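Local structure of catechol 1,2-dioxygenase (Acinetobacter sp., 1DLM) at residues Ala151-Trp156 and Ile225-Ser230; Arg235-Gln240 and Phe288-Thr293; Gly126-Gly131 and Asn159-Tyr164; Leu109-Ala114 and Tyr164-Pro169. The protein catalyses the ring cleavage of catechol by O2 to cis,cis-muconate, using one ferric iron per subunit of a homodimer. All blocks are in the same frame, centred on the assembly; numbering follows the deposited sequence.

Contact 1: residues Ala151-Trp156 and Ile225-Ser230. With FE (Fe (III) ion), chain C.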
# COMPACT_ATOMS: atom_id res chain seq x y z
N ALA A 151 -22.45 -31.19 -8.48
CA ALA A 151 -21.95 -29.82 -8.49
C ALA A 151 -21.24 -29.64 -7.15
O ALA A 151 -21.57 -30.31 -6.17
CB ALA A 151 -23.12 -28.84 -8.61
N LYS A 152 -20.24 -28.76 -7.12
CA LYS A 152 -19.50 -28.53 -5.89
C LYS A 152 -19.88 -27.19 -5.28
O LYS A 152 -19.55 -26.14 -5.81
CB LYS A 152 -18.00 -28.56 -6.15
CG LYS A 152 -17.12 -28.35 -4.92
CD LYS A 152 -15.67 -28.44 -5.34
CE LYS A 152 -14.72 -28.32 -4.18
NZ LYS A 152 -13.33 -28.59 -4.63
N VAL A 153 -20.59 -27.26 -4.16
CA VAL A 153 -21.03 -26.07 -3.47
C VAL A 153 -20.07 -25.82 -2.31
O VAL A 153 -19.92 -26.67 -1.43
CB VAL A 153 -22.47 -26.26 -2.92
CG1 VAL A 153 -22.97 -24.97 -2.26
CG2 VAL A 153 -23.41 -26.68 -4.05
N GLU A 154 -19.41 -24.67 -2.33
CA GLU A 154 -18.49 -24.32 -1.26
C GLU A 154 -19.12 -23.21 -0.44
O GLU A 154 -19.62 -22.23 -1.00
CB GLU A 154 -17.16 -23.86 -1.84
CG GLU A 154 -16.46 -24.92 -2.65
CD GLU A 154 -15.09 -24.50 -3.10
OE1 GLU A 154 -14.24 -24.22 -2.22
OE2 GLU A 154 -14.85 -24.44 -4.32
N ILE A 155 -19.10 -23.36 0.88
CA ILE A 155 -19.71 -22.37 1.74
C ILE A 155 -18.84 -21.98 2.93
O ILE A 155 -18.17 -22.82 3.54
CB ILE A 155 -21.07 -22.89 2.28
CG1 ILE A 155 -21.96 -23.32 1.11
CG2 ILE A 155 -21.77 -21.82 3.10
CD1 ILE A 155 -23.28 -23.90 1.53
N TRP A 156 -18.84 -20.69 3.25
CA TRP A 156 -18.09 -20.22 4.39
C TRP A 156 -18.79 -19.00 4.95
O TRP A 156 -19.43 -18.24 4.21
CB TRP A 156 -16.61 -19.93 4.03
CG TRP A 156 -16.29 -18.81 3.04
CD1 TRP A 156 -15.75 -17.57 3.35
CD2 TRP A 156 -16.41 -18.84 1.61
NE1 TRP A 156 -15.54 -16.86 2.19
CE2 TRP A 156 -15.93 -17.61 1.12
CE3 TRP A 156 -16.89 -19.80 0.70
CZ2 TRP A 156 -15.91 -17.31 -0.25
CZ3 TRP A 156 -16.87 -19.50 -0.66
CH2 TRP A 156 -16.38 -18.26 -1.12
N ILE A 225 -23.67 -15.23 3.88
CA ILE A 225 -23.06 -16.53 3.69
C ILE A 225 -22.47 -16.58 2.29
O ILE A 225 -23.15 -16.31 1.30
CB ILE A 225 -24.10 -17.66 3.88
CG1 ILE A 225 -24.76 -17.52 5.26
CG2 ILE A 225 -23.44 -19.03 3.73
CD1 ILE A 225 -25.89 -18.51 5.53
N HIS A 226 -21.19 -16.93 2.22
CA HIS A 226 -20.45 -16.99 0.97
C HIS A 226 -20.62 -18.31 0.23
O HIS A 226 -20.67 -19.37 0.85
CB HIS A 226 -18.96 -16.78 1.27
CG HIS A 226 -18.63 -15.44 1.84
ND1 HIS A 226 -18.44 -14.32 1.05
CD2 HIS A 226 -18.46 -15.02 3.12
CE1 HIS A 226 -18.16 -13.28 1.82
NE2 HIS A 226 -18.18 -13.68 3.08
N TYR A 227 -20.68 -18.21 -1.09
CA TYR A 227 -20.81 -19.37 -1.96
C TYR A 227 -19.81 -19.39 -3.10
O TYR A 227 -19.42 -18.35 -3.64
CB TYR A 227 -22.19 -19.44 -2.61
CG TYR A 227 -23.32 -19.97 -1.77
CD1 TYR A 227 -23.94 -19.18 -0.79
CD2 TYR A 227 -23.81 -21.26 -1.99
CE1 TYR A 227 -25.03 -19.67 -0.06
CE2 TYR A 227 -24.90 -21.76 -1.26
CZ TYR A 227 -25.50 -20.95 -0.30
OH TYR A 227 -26.57 -21.43 0.41
N PHE A 228 -19.42 -20.60 -3.47
CA PHE A 228 -18.56 -20.90 -4.61
C PHE A 228 -19.30 -22.13 -5.14
O PHE A 228 -19.54 -23.09 -4.39
CB PHE A 228 -17.15 -21.32 -4.18
CG PHE A 228 -16.10 -20.26 -4.38
CD1 PHE A 228 -16.34 -19.13 -5.16
CD2 PHE A 228 -14.84 -20.39 -3.78
CE1 PHE A 228 -15.36 -18.16 -5.33
CE2 PHE A 228 -13.86 -19.42 -3.94
CZ PHE A 228 -14.12 -18.31 -4.72
N VAL A 229 -19.72 -22.09 -6.39
CA VAL A 229 -20.40 -23.22 -6.99
C VAL A 229 -19.77 -23.50 -8.34
O VAL A 229 -19.81 -22.66 -9.24
CB VAL A 229 -21.92 -22.96 -7.18
CG1 VAL A 229 -22.60 -24.21 -7.72
CG2 VAL A 229 -22.54 -22.56 -5.87
N SER A 230 -19.16 -24.67 -8.48
CA SER A 230 -18.55 -25.04 -9.75
C SER A 230 -19.09 -26.39 -10.25
O SER A 230 -19.57 -27.21 -9.47
CB SER A 230 -17.03 -25.08 -9.61
OG SER A 230 -16.63 -25.90 -8.54
FE FE C . -17.83 -12.43 4.54
O HOH W 1 -16.92 -24.58 -6.11
O HOH W 2 -15.75 -11.61 3.68
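The first torsions of Trp156 and His226 help bring their rings into an offset stack. In Trp156, CG sits between the backbone N and the carbonyl carbon (chi1 65°), which swings the indole over the neighbouring strand; in His226, CG points away from the carbonyl carbon and stays beside N (chi1 -64°). His226 CB then lies over the indole, 3.3 Å from the centroid of the six-membered ring of Trp156, as a CH-pi contact. The imidazole stacks on the five-membered ring, with centroids 4.3 Å apart and planes at 11°. At the other end of the indole, Trp156 CH2 stands over the face of the Phe228 ring, 3.7 Å from Phe228 CD2, and Tyr110 meets both residues edge-to-face. The same sheet face carries Glu154, whose OE1 bonds to Tyr110 OH. Glu154 OE2 accepts a 2.7 Å bond from a water that also donates to Lys152 O and accepts from Ser230 OG. On the face of Val153, Ile155 and Tyr227, Ile155 CG2 is only 3.3 Å from Ile225 CG2, tighter than usual contact. Ile155 CG1 lies over one face of the Tyr227 ring, toward its rim, and Val153 CG1 approaches obliquely. Six backbone bonds hold the antiparallel pair in register. His226 NE2 ligates the iron at 2.0 Å, joining Tyr164, Tyr200, His224 and a water in the two-tyrosine, two-histidine ferric site of intradiol dioxygenases.

Contact 2: residues Arg235-Gln240 and Phe288-Thr293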
# COMPACT_ATOMS: atom_id res chain seq x y z
N ARG A 235 -19.55 -22.19 -15.77
CA ARG A 235 -18.60 -21.23 -15.22
C ARG A 235 -18.68 -21.31 -13.70
O ARG A 235 -19.69 -21.77 -13.16
CB ARG A 235 -18.94 -19.81 -15.69
CG ARG A 235 -18.88 -19.63 -17.21
CD ARG A 235 -18.97 -18.17 -17.60
NE ARG A 235 -20.22 -17.55 -17.16
CZ ARG A 235 -20.51 -16.27 -17.34
NH1 ARG A 235 -19.65 -15.47 -17.94
NH2 ARG A 235 -21.67 -15.79 -16.91
N LYS A 236 -17.62 -20.89 -13.02
CA LYS A 236 -17.62 -20.93 -11.57
C LYS A 236 -18.40 -19.72 -11.06
O LYS A 236 -18.14 -18.59 -11.48
CB LYS A 236 -16.19 -20.91 -11.02
CG LYS A 236 -16.12 -21.17 -9.52
CD LYS A 236 -14.69 -21.27 -9.03
CE LYS A 236 -14.63 -21.64 -7.56
NZ LYS A 236 -13.24 -21.90 -7.09
N LEU A 237 -19.37 -19.98 -10.19
CA LEU A 237 -20.19 -18.92 -9.63
C LEU A 237 -19.72 -18.49 -8.24
O LEU A 237 -19.51 -19.32 -7.36
CB LEU A 237 -21.65 -19.37 -9.55
CG LEU A 237 -22.63 -18.44 -8.83
CD1 LEU A 237 -22.70 -17.10 -9.54
CD2 LEU A 237 -24.00 -19.09 -8.79
N THR A 238 -19.53 -17.18 -8.08
CA THR A 238 -19.13 -16.62 -6.79
C THR A 238 -20.30 -15.74 -6.43
O THR A 238 -20.71 -14.88 -7.22
CB THR A 238 -17.88 -15.72 -6.89
OG1 THR A 238 -16.76 -16.50 -7.32
CG2 THR A 238 -17.56 -15.10 -5.53
N THR A 239 -20.87 -15.96 -5.25
CA THR A 239 -22.00 -15.16 -4.83
C THR A 239 -22.18 -15.30 -3.33
O THR A 239 -21.30 -15.83 -2.64
CB THR A 239 -23.30 -15.60 -5.58
OG1 THR A 239 -24.34 -14.64 -5.34
CG2 THR A 239 -23.77 -16.96 -5.10
N GLN A 240 -23.29 -14.80 -2.82
CA GLN A 240 -23.55 -14.92 -1.40
C GLN A 240 -25.03 -14.64 -1.16
O GLN A 240 -25.77 -14.23 -2.06
CB GLN A 240 -22.72 -13.90 -0.62
CG GLN A 240 -23.32 -12.50 -0.64
CD GLN A 240 -22.57 -11.51 0.23
OE1 GLN A 240 -23.08 -10.43 0.54
NE2 GLN A 240 -21.35 -11.86 0.61
N PHE A 288 -32.03 -21.91 -0.58
CA PHE A 288 -31.48 -21.08 -1.64
C PHE A 288 -30.96 -21.92 -2.80
O PHE A 288 -30.03 -22.71 -2.64
CB PHE A 288 -30.35 -20.19 -1.09
CG PHE A 288 -29.89 -19.15 -2.07
CD1 PHE A 288 -30.75 -18.14 -2.49
CD2 PHE A 288 -28.59 -19.18 -2.59
CE1 PHE A 288 -30.35 -17.18 -3.42
CE2 PHE A 288 -28.18 -18.22 -3.51
CZ PHE A 288 -29.06 -17.22 -3.93
N ASP A 289 -31.60 -21.76 -3.96
CA ASP A 289 -31.18 -22.51 -5.13
C ASP A 289 -30.29 -21.61 -5.96
O ASP A 289 -30.47 -20.39 -5.98
CB ASP A 289 -32.37 -22.93 -5.99
CG ASP A 289 -33.42 -23.67 -5.21
OD1 ASP A 289 -33.07 -24.58 -4.43
OD2 ASP A 289 -34.61 -23.34 -5.39
N LEU A 290 -29.33 -22.21 -6.65
CA LEU A 290 -28.44 -21.45 -7.50
C LEU A 290 -28.49 -22.04 -8.90
O LEU A 290 -28.56 -23.25 -9.07
CB LEU A 290 -27.00 -21.50 -6.97
CG LEU A 290 -26.76 -20.94 -5.56
CD1 LEU A 290 -27.17 -21.98 -4.53
CD2 LEU A 290 -25.28 -20.61 -5.38
N LYS A 291 -28.50 -21.17 -9.91
CA LYS A 291 -28.50 -21.62 -11.29
C LYS A 291 -27.20 -21.14 -11.94
O LYS A 291 -26.85 -19.95 -11.86
CB LYS A 291 -29.70 -21.07 -12.06
CG LYS A 291 -29.78 -21.64 -13.46
CD LYS A 291 -30.98 -21.12 -14.21
CE LYS A 291 -31.05 -21.71 -15.61
NZ LYS A 291 -32.23 -21.17 -16.33
N LEU A 292 -26.48 -22.07 -12.55
CA LEU A 292 -25.20 -21.80 -13.18
C LEU A 292 -25.29 -21.47 -14.67
O LEU A 292 -26.26 -21.83 -15.34
CB LEU A 292 -24.29 -23.02 -12.99
CG LEU A 292 -24.11 -23.55 -11.56
CD1 LEU A 292 -23.10 -24.67 -11.57
CD2 LEU A 292 -23.64 -22.44 -10.64
N THR A 293 -24.29 -20.77 -15.18
CA THR A 293 -24.24 -20.40 -16.59
C THR A 293 -23.21 -21.27 -17.31
O THR A 293 -22.26 -21.77 -16.69
CB THR A 293 -23.86 -18.92 -16.80
OG1 THR A 293 -22.58 -18.67 -16.20
CG2 THR A 293 -24.89 -18.01 -16.16
O HOH W 3 -22.15 -20.32 -13.48
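Leu237 packs against Leu290 and Leu292 in the beta-sandwich core of the intradiol dioxygenase fold, where strands 237-243 and 283-291 are not paired with each other but both flank strand 262-268. Two parts of the contact are close. One is the buried leucine cluster: Leu237 CD2 lies 3.9 Å from Leu290 CD2, and Leu292 reaches in with CD2, which comes 3.8 Å from Leu237 CB. Leu290 CD2 also touches Thr239 CG2 at 4.0 Å, and Val229 and Ile140, on strands 220-230 and 133-141, pack on Leu290 and Leu292. The other is polar, where Arg235 N bonds to Thr293 O at 2.9 Å. The loose side lies at partly exposed Lys291, whose side chain points away, and at the step where a water spans the backbones, donating to Arg235 O and accepting from Thr293 N. The buried guanidinium of Arg235 is held from two directions: NH1 forms a salt bridge with Asp92 on helix 80-94, and the other side turns to Thr293. The bend at chi3 (-61°) brings that side round, and Thr293 OG1 lies at the guanidinium edge, close to its plane, accepting from both Arg235 NE at 2.8 Å and Arg235 NH2 at 3.1 Å.

Contact 3: residues Gly126-Gly131 and Asn159-Tyr164; sequences GSDPNG and NTKGFY. With FE (Fe (III) ion), chain C.
Asp128 holds Thr160 by backbone and hydroxyl together. Thr160 N donates to Asp128 OD2 at 2.9 Å in an almost straight bond (171°), meeting that oxygen nearly end-on. Thr160 OG1 lies 2.8 Å from both OD1 and OD2 of Asp128, hydrogen-bonded to the carboxylate without a settled choice between the two oxygens. With CG of Asp128 opposite its own N (chi1 -163°), the carboxylate reaches across the gap, and OD1 also takes a weak bond from Asn130 N. One residue back, Asn159 OD1 receives Lys161 N at 2.7 Å and Phe163 N at 3.3 Å from opposite faces of its amide plane, which ties the turn back onto the Asn159 side chain. Outward from this polar core the packing is thin. Thr160 CG2 rests 3.5 Å from Asn130 O and 3.8 Å from Gly131 CA, while the bent Lys161 chain slides past Asp128 in the opposite direction. Lys161 NZ stays 5.2 Å from Asp128 OD1, so any attraction between the charges is probably modest. Two type I beta turns, Asp128-Gly131 and Asn159-Gly162, thus meet at the surface; the second carries an Asx turn at Asn159 and ends two residues before Tyr164, a ligand of the ferric iron and part of the catechol site.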
# COMPACT_ATOMS: atom_id res chain seq x y z
N GLY A 126 -20.04 -26.43 16.93
CA GLY A 126 -20.79 -26.08 18.12
C GLY A 126 -20.03 -25.30 19.19
O GLY A 126 -20.52 -25.13 20.30
N SER A 127 -18.84 -24.82 18.85
CA SER A 127 -18.04 -24.06 19.80
C SER A 127 -18.60 -22.67 20.06
O SER A 127 -18.03 -21.92 20.86
CB SER A 127 -16.60 -23.93 19.30
OG SER A 127 -16.55 -23.18 18.10
N ASP A 128 -19.69 -22.30 19.40
CA ASP A 128 -20.27 -20.98 19.60
C ASP A 128 -21.39 -21.05 20.63
O ASP A 128 -22.42 -21.66 20.38
CB ASP A 128 -20.83 -20.43 18.29
CG ASP A 128 -21.05 -18.94 18.35
OD1 ASP A 128 -21.48 -18.44 19.41
OD2 ASP A 128 -20.79 -18.26 17.34
N PRO A 129 -21.21 -20.38 21.78
CA PRO A 129 -22.20 -20.38 22.85
C PRO A 129 -23.57 -19.87 22.44
O PRO A 129 -24.59 -20.46 22.79
CB PRO A 129 -21.55 -19.49 23.91
CG PRO A 129 -20.07 -19.70 23.65
CD PRO A 129 -20.08 -19.52 22.15
N ASN A 130 -23.60 -18.78 21.69
CA ASN A 130 -24.86 -18.18 21.26
C ASN A 130 -25.22 -18.56 19.83
O ASN A 130 -26.07 -17.93 19.22
CB ASN A 130 -24.76 -16.66 21.38
CG ASN A 130 -24.16 -16.23 22.71
OD1 ASN A 130 -24.71 -16.54 23.77
ND2 ASN A 130 -23.04 -15.53 22.65
N GLY A 131 -24.57 -19.59 19.30
CA GLY A 131 -24.87 -20.00 17.95
C GLY A 131 -26.30 -20.50 17.84
O GLY A 131 -26.74 -21.28 18.68
N ASN A 159 -19.24 -16.68 12.67
CA ASN A 159 -20.05 -17.14 13.78
C ASN A 159 -20.85 -15.95 14.29
O ASN A 159 -20.97 -14.95 13.58
CB ASN A 159 -19.19 -17.72 14.92
CG ASN A 159 -18.17 -16.73 15.45
OD1 ASN A 159 -18.39 -15.52 15.43
ND2 ASN A 159 -17.05 -17.26 15.96
N THR A 160 -21.38 -16.04 15.50
CA THR A 160 -22.20 -14.96 16.05
C THR A 160 -21.43 -13.73 16.50
O THR A 160 -22.03 -12.67 16.74
CB THR A 160 -23.06 -15.46 17.22
OG1 THR A 160 -22.20 -16.02 18.22
CG2 THR A 160 -24.05 -16.51 16.73
N LYS A 161 -20.11 -13.85 16.63
CA LYS A 161 -19.27 -12.73 17.02
C LYS A 161 -18.70 -12.06 15.77
O LYS A 161 -17.99 -11.06 15.86
CB LYS A 161 -18.12 -13.18 17.94
CG LYS A 161 -18.57 -13.64 19.34
CD LYS A 161 -18.59 -15.17 19.48
CE LYS A 161 -19.21 -15.61 20.81
NZ LYS A 161 -18.57 -15.00 22.01
N GLY A 162 -19.01 -12.63 14.61
CA GLY A 162 -18.54 -12.09 13.34
C GLY A 162 -17.16 -12.52 12.88
O GLY A 162 -16.55 -11.86 12.03
N PHE A 163 -16.64 -13.63 13.42
CA PHE A 163 -15.32 -14.11 13.03
C PHE A 163 -15.39 -15.40 12.22
O PHE A 163 -16.23 -16.26 12.48
CB PHE A 163 -14.44 -14.36 14.26
CG PHE A 163 -14.28 -13.17 15.14
CD1 PHE A 163 -13.71 -12.00 14.64
CD2 PHE A 163 -14.71 -13.20 16.46
CE1 PHE A 163 -13.57 -10.87 15.45
CE2 PHE A 163 -14.58 -12.09 17.27
CZ PHE A 163 -14.01 -10.92 16.77
N TYR A 164 -14.49 -15.51 11.24
CA TYR A 164 -14.40 -16.70 10.41
C TYR A 164 -13.22 -17.50 10.93
O TYR A 164 -12.27 -16.94 11.49
CB TYR A 164 -14.08 -16.36 8.96
CG TYR A 164 -15.14 -15.62 8.18
CD1 TYR A 164 -15.47 -14.30 8.47
CD2 TYR A 164 -15.76 -16.23 7.09
CE1 TYR A 164 -16.40 -13.60 7.70
CE2 TYR A 164 -16.68 -15.55 6.31
CZ TYR A 164 -17.00 -14.24 6.62
OH TYR A 164 -17.92 -13.58 5.85
FE FE C . -17.83 -12.43 4.54
O HOH W 2 -15.75 -11.61 3.68

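Contact 4: residues Leu109-Ala114 and Tyr164-Pro169; sequences LYVAGA and YSHFDP. With FE (Fe (III) ion), chain C.
Leu109 reaches two aromatic rings with different methyls. Leu109 CD2 sits above the centre of the Phe167 ring, 3.6 Å from its centroid and only 13° off the normal. Leu109 CD1 covers one face of Tyr164, displaced toward the rim and 3.5 Å from Tyr164 CE1. Both are CH-pi contacts. CG of Leu109 points away from the carbonyl carbon (chi1 -52°), which directs the isobutyl fork so that one branch meets each ring. Phe167, the second large contributor, is also met by Val111: CG2 of the valine approaches obliquely, 3.4 Å from Phe167 CE2, with the two side chains coming from opposite directions. Val111, the third, turns the same methyl to His166, with Val111 CG2 3.9 Å from His166 CD2. Both His166 and Phe167 belong to the type II beta turn Tyr164-Phe167, closed by a bond from Phe167 N to Tyr164 O at 3.2 Å. No hydrogen bond crosses directly between Leu109-Ala114 and Tyr164-Pro169. Instead Arg179 NH2 binds Leu109 O and Ser165 O, so one side-chain nitrogen bridges the two backbones. With no direct hydrogen bond, the direct contact rests on dispersion and CH-pi forces; Leu109 CD1 on the ring face may limit the tilt of the iron-bound phenol, and it makes no bond to Tyr164 OH.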
# COMPACT_ATOMS: atom_id res chain seq x y z
N LEU A 109 -11.75 -13.51 2.68
CA LEU A 109 -11.65 -14.57 3.67
C LEU A 109 -11.86 -16.02 3.26
O LEU A 109 -12.12 -16.86 4.12
CB LEU A 109 -12.61 -14.23 4.82
CG LEU A 109 -12.36 -12.82 5.35
CD1 LEU A 109 -13.42 -12.46 6.37
CD2 LEU A 109 -10.96 -12.72 5.94
N TYR A 110 -11.73 -16.33 1.98
CA TYR A 110 -11.88 -17.72 1.54
C TYR A 110 -10.64 -18.52 1.95
O TYR A 110 -9.54 -17.98 1.99
CB TYR A 110 -12.01 -17.79 0.01
CG TYR A 110 -11.99 -19.20 -0.54
CD1 TYR A 110 -13.10 -20.03 -0.41
CD2 TYR A 110 -10.87 -19.69 -1.19
CE1 TYR A 110 -13.08 -21.33 -0.92
CE2 TYR A 110 -10.84 -20.99 -1.71
CZ TYR A 110 -11.94 -21.79 -1.57
OH TYR A 110 -11.92 -23.06 -2.09
N VAL A 111 -10.83 -19.79 2.27
CA VAL A 111 -9.70 -20.65 2.64
C VAL A 111 -9.87 -21.97 1.90
O VAL A 111 -10.88 -22.65 2.05
CB VAL A 111 -9.64 -20.95 4.16
CG1 VAL A 111 -8.44 -21.85 4.45
CG2 VAL A 111 -9.54 -19.64 4.97
N ALA A 112 -8.88 -22.31 1.08
CA ALA A 112 -8.94 -23.54 0.31
C ALA A 112 -8.58 -24.74 1.20
O ALA A 112 -7.77 -24.60 2.12
CB ALA A 112 -7.99 -23.47 -0.86
N GLY A 113 -9.21 -25.89 0.93
CA GLY A 113 -8.92 -27.09 1.69
C GLY A 113 -9.98 -27.61 2.64
O GLY A 113 -9.73 -28.54 3.40
N ALA A 114 -11.18 -27.03 2.60
CA ALA A 114 -12.25 -27.45 3.48
C ALA A 114 -12.68 -28.89 3.22
O ALA A 114 -12.63 -29.37 2.10
CB ALA A 114 -13.44 -26.52 3.33
N TYR A 164 -14.49 -15.51 11.24
CA TYR A 164 -14.40 -16.70 10.41
C TYR A 164 -13.22 -17.50 10.93
O TYR A 164 -12.27 -16.94 11.49
CB TYR A 164 -14.08 -16.36 8.96
CG TYR A 164 -15.14 -15.62 8.18
CD1 TYR A 164 -15.47 -14.30 8.47
CD2 TYR A 164 -15.76 -16.23 7.09
CE1 TYR A 164 -16.40 -13.60 7.70
CE2 TYR A 164 -16.68 -15.55 6.31
CZ TYR A 164 -17.00 -14.24 6.62
OH TYR A 164 -17.92 -13.58 5.85
N SER A 165 -13.26 -18.82 10.75
CA SER A 165 -12.15 -19.65 11.17
C SER A 165 -10.96 -19.24 10.31
O SER A 165 -11.12 -18.92 9.13
CB SER A 165 -12.48 -21.13 10.96
OG SER A 165 -12.78 -21.40 9.60
N HIS A 166 -9.77 -19.23 10.92
CA HIS A 166 -8.50 -18.86 10.28
C HIS A 166 -8.23 -17.35 10.27
O HIS A 166 -7.13 -16.92 9.95
CB HIS A 166 -8.41 -19.41 8.86
CG HIS A 166 -8.53 -20.90 8.79
ND1 HIS A 166 -7.62 -21.74 9.40
CD2 HIS A 166 -9.47 -21.70 8.24
CE1 HIS A 166 -8.00 -22.99 9.23
NE2 HIS A 166 -9.12 -22.99 8.53
N PHE A 167 -9.23 -16.56 10.64
CA PHE A 167 -9.06 -15.11 10.70
C PHE A 167 -9.65 -14.61 12.01
O PHE A 167 -10.00 -13.44 12.13
CB PHE A 167 -9.76 -14.43 9.52
CG PHE A 167 -9.33 -14.96 8.19
CD1 PHE A 167 -8.15 -14.53 7.61
CD2 PHE A 167 -10.08 -15.93 7.54
CE1 PHE A 167 -7.71 -15.07 6.40
CE2 PHE A 167 -9.65 -16.48 6.34
CZ PHE A 167 -8.46 -16.05 5.76
N ASP A 168 -9.75 -15.51 12.99
CA ASP A 168 -10.31 -15.16 14.29
C ASP A 168 -9.24 -14.48 15.13
O ASP A 168 -8.24 -15.10 15.49
CB ASP A 168 -10.80 -16.43 15.00
CG ASP A 168 -11.75 -16.12 16.13
OD1 ASP A 168 -11.44 -15.20 16.92
OD2 ASP A 168 -12.81 -16.78 16.23
N PRO A 169 -9.45 -13.20 15.47
CA PRO A 169 -8.53 -12.39 16.27
C PRO A 169 -8.32 -13.01 17.64
O PRO A 169 -7.20 -13.04 18.16
CB PRO A 169 -9.24 -11.04 16.36
CG PRO A 169 -10.06 -11.02 15.09
CD PRO A 169 -10.65 -12.40 15.18
FE FE C . -17.83 -12.43 4.54
O HOH W 2 -15.75 -11.61 3.68

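Overall arrangement
From the N terminus, 109-114 opens contact 4, which closes at 164-169 after a long excursion through the first strands of the sheet. Contact 3 opens and closes within that span, tying the turn before strand 133-141 to the loop after strand 152-156; the two contacts share Tyr164. Contact 1 starts inside both, at 151-156, but closes only at 225-230, so it crosses them and pairs two strands of the sheet. Contact 2 follows in series, on the next strand, and joins it to the C-terminal end of strand 283-291 and the residues just after. The iron links contacts 1, 3 and 4 through His226 and Tyr164, while contact 2 touches contact 1 through neighbouring strands.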